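Local coordinates for protein polysaccharide Lyase Family 6 (Bacteroides cellulosilyticus, PDB 6QPS) that probably cleaves mannuronate-rich alginate by beta-elimination, as a calcium-binding polysaccharide lyase of family 6 with a parallel beta-helix fold, at residues A[410-415]-A[419-424]; A[117-120]-A[126-129]; A[36-41]-A[47-52]. One frame throughout, in Å; residues are numbered along the deposited sequence.

Interaction 1 (A[410-415]-A[419-424]); sequences KSLSSV and QVREGF
L412 and V415 pack against V420, R421 and F424 at the C-terminal end of the right-handed parallel beta-helix typical of family 6 lyases, where the loop leaving strand 397-405 folds back on the short helix 418-422. The tight part is apolar. With CG anti to the backbone N (chi1 -179°), L412 sends both methyls across: CD2 lies 4.0 Å from CB of F424 and CD1 grazes CA of R421. Beside it V415 meets V420 at about a right angle, CG1 against CG1 at 4.1 Å. W404 of strand 397-405 touches both L412 and V415 and meets the F424 ring edge-to-face, while V420 reaches on to L385 and I387 of strand 385-387.

The outer side is looser and polar. S413 turns its CB away from the helix, and its OG is held within its own segment by K410 O at 2.8 Å. R421 runs along this side, its CD 3.5 Å from L412 O. A bend at chi3 (-51°) then turns the guanidinium toward V415, where NH1 donates to V415 O at 2.9 Å with an N-H...O angle of 151°, the oxygen sitting at the edge of the guanidinium, close to its plane.

Interaction 2 (A[117-120]-A[126-129]); sequences IDFQ and YASF
The Y126 ring and the Q120 side-chain amide lie alongside each other and point the same way, their planes 20° apart, and they meet at an edge: OE1 of Q120 is near the ring plane, 3.4 Å from CE1 of Y126. The second ring, that of F119, is also approached at its edge, where CB of A127 sits 3.7 Å from CD2. In neither case does the other segment stack over a face. Q120 stretches out fully, CG anti to the backbone N (chi1 176°), which brings OE1 level with the tyrosine; the same oxygen accepts a hydrogen bond from G124 N, so the loop between the segments holds this oxygen in place.

Between the two side-chain pairs the backbones are bridged once, Q120 with Y126, at a CA-CA distance of 4.4 Å. A127 N donates to F119 O at 3.0 Å and nearly straight (172°), although it stands above the carbonyl plane of F119. The contact thus closes the loop that links strand 115-118 to strand 127-128 of the parallel beta-helix. F119 rests on I94 of strand 90-95 and its backbone bonds to G158 of strand 155-159, so the loop is seated between the preceding and following coils.

Interaction 3 (A[36-41]-A[47-52]); sequences QLLGSG and DAVVLK
V49 points its side chain at helix 31-40 and is met there by two successive leucines, L37 and L38, each using a single methyl. L38 crosses the valine obliquely: its CD2 comes to 3.8 Å from CG2 of V49 and 4.0 Å from CB, and it also borders CG1, so one methyl is laid against the whole branched end of V49. L37 runs past the valine in the opposite direction and touches it with CD2 alone, 4.1 Å from the same CG2. That CG2 is therefore the atom on which the two leucines converge.

The leucines reach it by different routes. In L37, whose CB already faces the strand, CG is anti to the backbone N (chi1 177°), which carries CD2 to V49 CG2. The CB of L38 points neither at the strand nor away from it, and with CG beside the backbone N (chi1 -79°) its tip is brought round to the valine. No hydrogen bond links the two segments; the contact is purely apolar, and the backbones stay well apart, the CA atoms of L38 and V49 being 7.6 Å from each other.

Helix 31-40 connects the parallel strands 23-26 and 48-51. L37 continues onto Y24 and F26 of strand 23-26, L38 onto I62 and F64 of strand 54-67, and W76 of strand 74-78 touches both L38 and V49, contacts consistent with the helix capping the N-terminal end of the beta-helix.

Overall arrangement
From the N terminus the chain first makes interaction 3, closing the short loop between helix 31-40 and strand 48-51 at one end of the beta-helix. Interaction 2 follows, closing the loop between strands 115-118 and 127-128, with its centre about 16 Å from that of interaction 3 and no direct touch. Most of the coils, and the calcium site of N210, E213, E242 and E244, come next before interaction 1 closes the loop into helix 418-422, its centre about 65 Å from that of interaction 3. The three are in series, neither nested nor crossed: interactions 3 and 1 lie near the two ends of the beta-helix, and interaction 2, between them in the chain, is a loop closed between successive coils.

Interaction 1 (A[410-415]-A[419-424])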
loop_
_atom_site.group_PDB
_atom_site.type_symbol
_atom_site.label_atom_id
_atom_site.label_comp_id
_atom_site.label_asym_id
_atom_site.label_seq_id
_atom_site.Cartn_x
_atom_site.Cartn_y
_atom_site.Cartn_z
ATOM N N LYS A 410 23.483 31.120 -0.087
ATOM C CA LYS A 410 24.739 30.625 -0.639
ATOM C C LYS A 410 24.733 29.111 -0.840
ATOM O O LYS A 410 25.711 28.558 -1.369
ATOM C CB LYS A 410 25.903 30.988 0.298
ATOM C CG LYS A 410 26.174 32.483 0.454
ATOM C CD LYS A 410 27.511 32.733 1.167
ATOM C CE LYS A 410 27.757 34.217 1.362
ATOM N NZ LYS A 410 29.095 34.570 1.951
ATOM N N SER A 411 23.650 28.427 -0.455
ATOM C CA SER A 411 23.710 26.974 -0.330
ATOM C C SER A 411 23.895 26.279 -1.677
ATOM O O SER A 411 24.649 25.301 -1.765
ATOM C CB SER A 411 22.509 26.415 0.459
ATOM O OG SER A 411 21.244 26.738 -0.104
ATOM N N LEU A 412 23.202 26.723 -2.736
ATOM C CA LEU A 412 23.352 26.033 -4.011
ATOM C C LEU A 412 24.781 26.154 -4.528
ATOM O O LEU A 412 25.342 25.185 -5.056
ATOM C CB LEU A 412 22.332 26.533 -5.037
ATOM C CG LEU A 412 22.400 25.838 -6.405
ATOM C CD1 LEU A 412 22.145 24.342 -6.301
ATOM C CD2 LEU A 412 21.395 26.507 -7.355
ATOM N N SER A 413 25.393 27.331 -4.380
ATOM C CA SER A 413 26.754 27.511 -4.869
ATOM C C SER A 413 27.749 26.602 -4.157
ATOM O O SER A 413 28.822 26.322 -4.709
ATOM C CB SER A 413 27.183 28.979 -4.762
ATOM O OG SER A 413 27.415 29.397 -3.426
ATOM N N SER A 414 27.427 26.149 -2.943
ATOM C CA SER A 414 28.310 25.271 -2.181
ATOM C C SER A 414 28.223 23.805 -2.603
ATOM O O SER A 414 29.043 22.998 -2.132
ATOM C CB SER A 414 28.032 25.425 -0.667
ATOM O OG SER A 414 26.891 24.682 -0.264
ATOM N N VAL A 415 27.286 23.441 -3.476
ATOM C CA VAL A 415 27.223 22.081 -4.001
ATOM C C VAL A 415 28.423 21.848 -4.898
ATOM O O VAL A 415 28.840 22.737 -5.649
ATOM C CB VAL A 415 25.900 21.888 -4.757
ATOM C CG1 VAL A 415 25.897 20.568 -5.502
ATOM C CG2 VAL A 415 24.764 21.959 -3.748
ATOM N N GLN A 419 26.976 19.956 -12.663
ATOM C CA GLN A 419 25.791 19.422 -13.324
ATOM C C GLN A 419 24.556 19.605 -12.449
ATOM O O GLN A 419 23.469 19.927 -12.946
ATOM C CB GLN A 419 26.033 17.948 -13.667
ATOM C CG GLN A 419 25.003 17.378 -14.598
ATOM C CD GLN A 419 25.151 15.885 -14.805
ATOM O OE1 GLN A 419 26.253 15.329 -14.721
ATOM N NE2 GLN A 419 24.027 15.222 -15.093
ATOM N N VAL A 420 24.716 19.454 -11.133
ATOM C CA VAL A 420 23.614 19.688 -10.205
ATOM C C VAL A 420 23.296 21.173 -10.106
ATOM O O VAL A 420 22.128 21.585 -10.176
ATOM C CB VAL A 420 23.926 19.078 -8.827
ATOM C CG1 VAL A 420 22.803 19.376 -7.845
ATOM C CG2 VAL A 420 24.162 17.579 -8.956
ATOM N N ARG A 421 24.320 22.004 -9.900
ATOM C CA ARG A 421 24.085 23.442 -9.813
ATOM C C ARG A 421 23.346 23.962 -11.042
ATOM O O ARG A 421 22.451 24.803 -10.920
ATOM C CB ARG A 421 25.409 24.179 -9.632
ATOM C CG ARG A 421 26.124 23.873 -8.309
ATOM C CD ARG A 421 27.280 24.823 -7.988
ATOM N NE ARG A 421 28.232 24.974 -9.090
ATOM C CZ ARG A 421 29.324 24.239 -9.274
ATOM N NH1 ARG A 421 29.652 23.278 -8.413
ATOM N NH2 ARG A 421 30.114 24.490 -10.313
ATOM N N GLU A 422 23.698 23.468 -12.233
ATOM C CA GLU A 422 23.071 23.944 -13.460
ATOM C C GLU A 422 21.636 23.443 -13.628
ATOM O O GLU A 422 20.883 24.019 -14.426
ATOM C CB GLU A 422 23.904 23.510 -14.671
ATOM C CG GLU A 422 25.334 24.033 -14.674
ATOM C CD GLU A 422 25.439 25.480 -15.109
ATOM O OE1 GLU A 422 24.421 26.204 -15.045
ATOM O OE2 GLU A 422 26.549 25.895 -15.513
ATOM N N GLY A 423 21.249 22.386 -12.924
ATOM C CA GLY A 423 19.918 21.821 -12.965
ATOM C C GLY A 423 18.919 22.414 -11.999
ATOM O O GLY A 423 17.762 21.970 -11.998
ATOM N N PHE A 424 19.327 23.371 -11.166
ATOM C CA PHE A 424 18.455 24.040 -10.217
ATOM C C PHE A 424 18.591 25.549 -10.376
ATOM O O PHE A 424 19.672 26.064 -10.693
ATOM C CB PHE A 424 18.839 23.717 -8.764
ATOM C CG PHE A 424 18.449 22.340 -8.300
ATOM C CD1 PHE A 424 19.275 21.264 -8.535
ATOM C CD2 PHE A 424 17.272 22.129 -7.589
ATOM C CE1 PHE A 424 18.920 20.004 -8.100
ATOM C CE2 PHE A 424 16.939 20.890 -7.134
ATOM C CZ PHE A 424 17.735 19.828 -7.381
#

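Interaction 2 (A[117-120]-A[126-129])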
loop_
_atom_site.group_PDB
_atom_site.type_symbol
_atom_site.label_atom_id
_atom_site.label_comp_id
_atom_site.label_asym_id
_atom_site.label_seq_id
_atom_site.Cartn_x
_atom_site.Cartn_y
_atom_site.Cartn_z
ATOM N N ILE A 117 -8.418 -14.017 5.716
ATOM C CA ILE A 117 -9.414 -13.821 4.655
ATOM C C ILE A 117 -8.672 -13.919 3.318
ATOM O O ILE A 117 -7.707 -13.176 3.083
ATOM C CB ILE A 117 -10.117 -12.454 4.764
ATOM C CG1 ILE A 117 -10.797 -12.292 6.126
ATOM C CG2 ILE A 117 -11.106 -12.259 3.607
ATOM C CD1 ILE A 117 -11.386 -10.886 6.350
ATOM N N ASP A 118 -9.126 -14.815 2.435
ATOM C CA ASP A 118 -8.434 -15.129 1.181
ATOM C C ASP A 118 -9.464 -15.211 0.058
ATOM O O ASP A 118 -10.545 -15.781 0.240
ATOM C CB ASP A 118 -7.666 -16.454 1.332
ATOM C CG ASP A 118 -6.536 -16.629 0.335
ATOM O OD1 ASP A 118 -6.273 -15.735 -0.500
ATOM O OD2 ASP A 118 -5.915 -17.713 0.396
ATOM N N PHE A 119 -9.101 -14.672 -1.101
ATOM C CA PHE A 119 -9.975 -14.599 -2.282
ATOM C C PHE A 119 -9.746 -15.773 -3.253
ATOM O O PHE A 119 -9.820 -15.621 -4.486
ATOM C CB PHE A 119 -9.809 -13.238 -2.972
ATOM C CG PHE A 119 -10.570 -12.089 -2.295
ATOM C CD1 PHE A 119 -10.178 -11.593 -1.054
ATOM C CD2 PHE A 119 -11.659 -11.481 -2.911
ATOM C CE1 PHE A 119 -10.879 -10.543 -0.446
ATOM C CE2 PHE A 119 -12.343 -10.411 -2.292
ATOM C CZ PHE A 119 -11.951 -9.972 -1.053
ATOM N N GLN A 120 -9.521 -16.961 -2.692
ATOM C CA GLN A 120 -9.345 -18.195 -3.437
ATOM C C GLN A 120 -9.894 -19.340 -2.594
ATOM O O GLN A 120 -9.761 -19.338 -1.363
ATOM C CB GLN A 120 -7.847 -18.424 -3.718
ATOM C CG GLN A 120 -7.484 -19.725 -4.397
ATOM C CD GLN A 120 -5.991 -19.882 -4.603
ATOM O OE1 GLN A 120 -5.520 -19.952 -5.726
ATOM N NE2 GLN A 120 -5.250 -19.981 -3.506
ATOM N N TYR A 126 -10.754 -18.957 -8.124
ATOM C CA TYR A 126 -10.586 -17.605 -7.615
ATOM C C TYR A 126 -11.902 -16.846 -7.460
ATOM O O TYR A 126 -12.916 -17.166 -8.076
ATOM C CB TYR A 126 -9.682 -16.756 -8.545
ATOM C CG TYR A 126 -8.411 -17.413 -9.033
ATOM C CD1 TYR A 126 -7.407 -17.786 -8.157
ATOM C CD2 TYR A 126 -8.209 -17.634 -10.364
ATOM C CE1 TYR A 126 -6.237 -18.391 -8.616
ATOM C CE2 TYR A 126 -7.063 -18.232 -10.823
ATOM C CZ TYR A 126 -6.088 -18.613 -9.944
ATOM O OH TYR A 126 -4.947 -19.223 -10.441
ATOM N N ALA A 127 -11.850 -15.793 -6.652
ATOM C CA ALA A 127 -12.853 -14.737 -6.709
ATOM C C ALA A 127 -12.584 -13.819 -7.898
ATOM O O ALA A 127 -11.438 -13.436 -8.159
ATOM C CB ALA A 127 -12.797 -13.898 -5.430
ATOM N N SER A 128 -13.647 -13.410 -8.588
ATOM C CA SER A 128 -13.559 -12.315 -9.547
ATOM C C SER A 128 -14.774 -11.408 -9.381
ATOM O O SER A 128 -15.863 -11.848 -9.014
ATOM C CB SER A 128 -13.419 -12.798 -10.989
ATOM O OG SER A 128 -14.538 -13.567 -11.365
ATOM N N PHE A 129 -14.564 -10.120 -9.608
ATOM C CA PHE A 129 -15.620 -9.119 -9.459
ATOM C C PHE A 129 -16.249 -9.156 -8.068
ATOM O O PHE A 129 -17.441 -8.904 -7.899
ATOM C CB PHE A 129 -16.680 -9.231 -10.558
ATOM C CG PHE A 129 -16.163 -8.884 -11.914
ATOM C CD1 PHE A 129 -15.763 -9.875 -12.774
ATOM C CD2 PHE A 129 -16.053 -7.556 -12.315
ATOM C CE1 PHE A 129 -15.266 -9.556 -14.037
ATOM C CE2 PHE A 129 -15.557 -7.240 -13.573
ATOM C CZ PHE A 129 -15.168 -8.242 -14.418
#

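Interaction 3 (A[36-41]-A[47-52])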
loop_
_atom_site.group_PDB
_atom_site.type_symbol
_atom_site.label_atom_id
_atom_site.label_comp_id
_atom_site.label_asym_id
_atom_site.label_seq_id
_atom_site.Cartn_x
_atom_site.Cartn_y
_atom_site.Cartn_z
ATOM N N GLN A 36 -23.260 -22.866 6.358
ATOM C CA GLN A 36 -23.676 -23.799 5.315
ATOM C C GLN A 36 -24.234 -23.061 4.110
ATOM O O GLN A 36 -23.916 -23.399 2.964
ATOM C CB GLN A 36 -24.718 -24.760 5.860
ATOM C CG GLN A 36 -24.142 -25.844 6.699
ATOM C CD GLN A 36 -25.054 -26.184 7.862
ATOM O OE1 GLN A 36 -26.240 -25.887 7.832
ATOM N NE2 GLN A 36 -24.504 -26.799 8.890
ATOM N N LEU A 37 -25.061 -22.038 4.343
ATOM C CA LEU A 37 -25.671 -21.315 3.236
ATOM C C LEU A 37 -24.623 -20.524 2.466
ATOM O O LEU A 37 -24.602 -20.542 1.226
ATOM C CB LEU A 37 -26.772 -20.390 3.750
ATOM C CG LEU A 37 -27.444 -19.519 2.697
ATOM C CD1 LEU A 37 -28.085 -20.345 1.600
ATOM C CD2 LEU A 37 -28.516 -18.642 3.391
ATOM N N LEU A 38 -23.735 -19.832 3.184
ATOM C CA LEU A 38 -22.699 -19.046 2.524
ATOM C C LEU A 38 -21.798 -19.926 1.664
ATOM O O LEU A 38 -21.340 -19.510 0.584
ATOM C CB LEU A 38 -21.872 -18.298 3.566
ATOM C CG LEU A 38 -22.481 -17.015 4.150
ATOM C CD1 LEU A 38 -21.661 -16.604 5.388
ATOM C CD2 LEU A 38 -22.493 -15.908 3.146
ATOM N N GLY A 39 -21.522 -21.134 2.129
ATOM C CA GLY A 39 -20.596 -22.024 1.461
ATOM C C GLY A 39 -21.213 -22.995 0.489
ATOM O O GLY A 39 -20.489 -23.796 -0.116
ATOM N N SER A 40 -22.541 -22.957 0.324
ATOM C CA SER A 40 -23.250 -23.951 -0.470
ATOM C C SER A 40 -23.207 -23.674 -1.970
ATOM O O SER A 40 -23.355 -24.616 -2.766
ATOM C CB SER A 40 -24.719 -23.979 -0.046
ATOM O OG SER A 40 -25.363 -22.754 -0.407
ATOM N N GLY A 41 -23.015 -22.423 -2.372
ATOM C CA GLY A 41 -23.181 -22.075 -3.771
ATOM C C GLY A 41 -24.620 -21.945 -4.210
ATOM O O GLY A 41 -24.870 -21.740 -5.407
ATOM N N ASP A 47 -29.465 -11.996 -3.652
ATOM C CA ASP A 47 -29.761 -12.493 -2.318
ATOM C C ASP A 47 -28.809 -11.852 -1.309
ATOM O O ASP A 47 -27.713 -11.398 -1.655
ATOM C CB ASP A 47 -29.539 -14.005 -2.220
ATOM C CG ASP A 47 -30.611 -14.829 -2.913
ATOM O OD1 ASP A 47 -31.618 -14.272 -3.401
ATOM O OD2 ASP A 47 -30.434 -16.066 -2.966
ATOM N N ALA A 48 -29.227 -11.839 -0.044
ATOM C CA ALA A 48 -28.397 -11.315 1.032
ATOM C C ALA A 48 -28.432 -12.263 2.221
ATOM O O ALA A 48 -29.486 -12.802 2.568
ATOM C CB ALA A 48 -28.856 -9.908 1.466
ATOM N N VAL A 49 -27.269 -12.463 2.832
ATOM C CA VAL A 49 -27.123 -13.119 4.131
ATOM C C VAL A 49 -26.913 -12.008 5.152
ATOM O O VAL A 49 -25.931 -11.270 5.069
ATOM C CB VAL A 49 -25.942 -14.101 4.123
ATOM C CG1 VAL A 49 -25.668 -14.627 5.519
ATOM C CG2 VAL A 49 -26.217 -15.255 3.131
ATOM N N VAL A 50 -27.839 -11.881 6.098
ATOM C CA VAL A 50 -27.944 -10.717 6.979
ATOM C C VAL A 50 -27.775 -11.173 8.420
ATOM O O VAL A 50 -28.514 -12.048 8.888
ATOM C CB VAL A 50 -29.314 -10.032 6.819
ATOM C CG1 VAL A 50 -29.428 -8.813 7.731
ATOM C CG2 VAL A 50 -29.586 -9.662 5.360
ATOM N N LEU A 51 -26.824 -10.563 9.126
ATOM C CA LEU A 51 -26.498 -10.937 10.501
ATOM C C LEU A 51 -27.097 -9.929 11.479
ATOM O O LEU A 51 -26.761 -8.740 11.444
ATOM C CB LEU A 51 -24.979 -11.007 10.669
ATOM C CG LEU A 51 -24.303 -12.303 10.208
ATOM C CD1 LEU A 51 -24.695 -12.669 8.791
ATOM C CD2 LEU A 51 -22.793 -12.187 10.360
ATOM N N LYS A 52 -27.963 -10.411 12.361
ATOM C CA LYS A 52 -28.513 -9.594 13.436
ATOM C C LYS A 52 -27.412 -9.180 14.412
ATOM O O LYS A 52 -26.328 -9.778 14.467
ATOM C CB LYS A 52 -29.629 -10.360 14.151
ATOM C CG LYS A 52 -30.805 -10.709 13.228
ATOM C CD LYS A 52 -32.026 -11.201 14.006
ATOM C CE LYS A 52 -32.755 -10.045 14.673
ATOM N NZ LYS A 52 -33.354 -9.112 13.673
#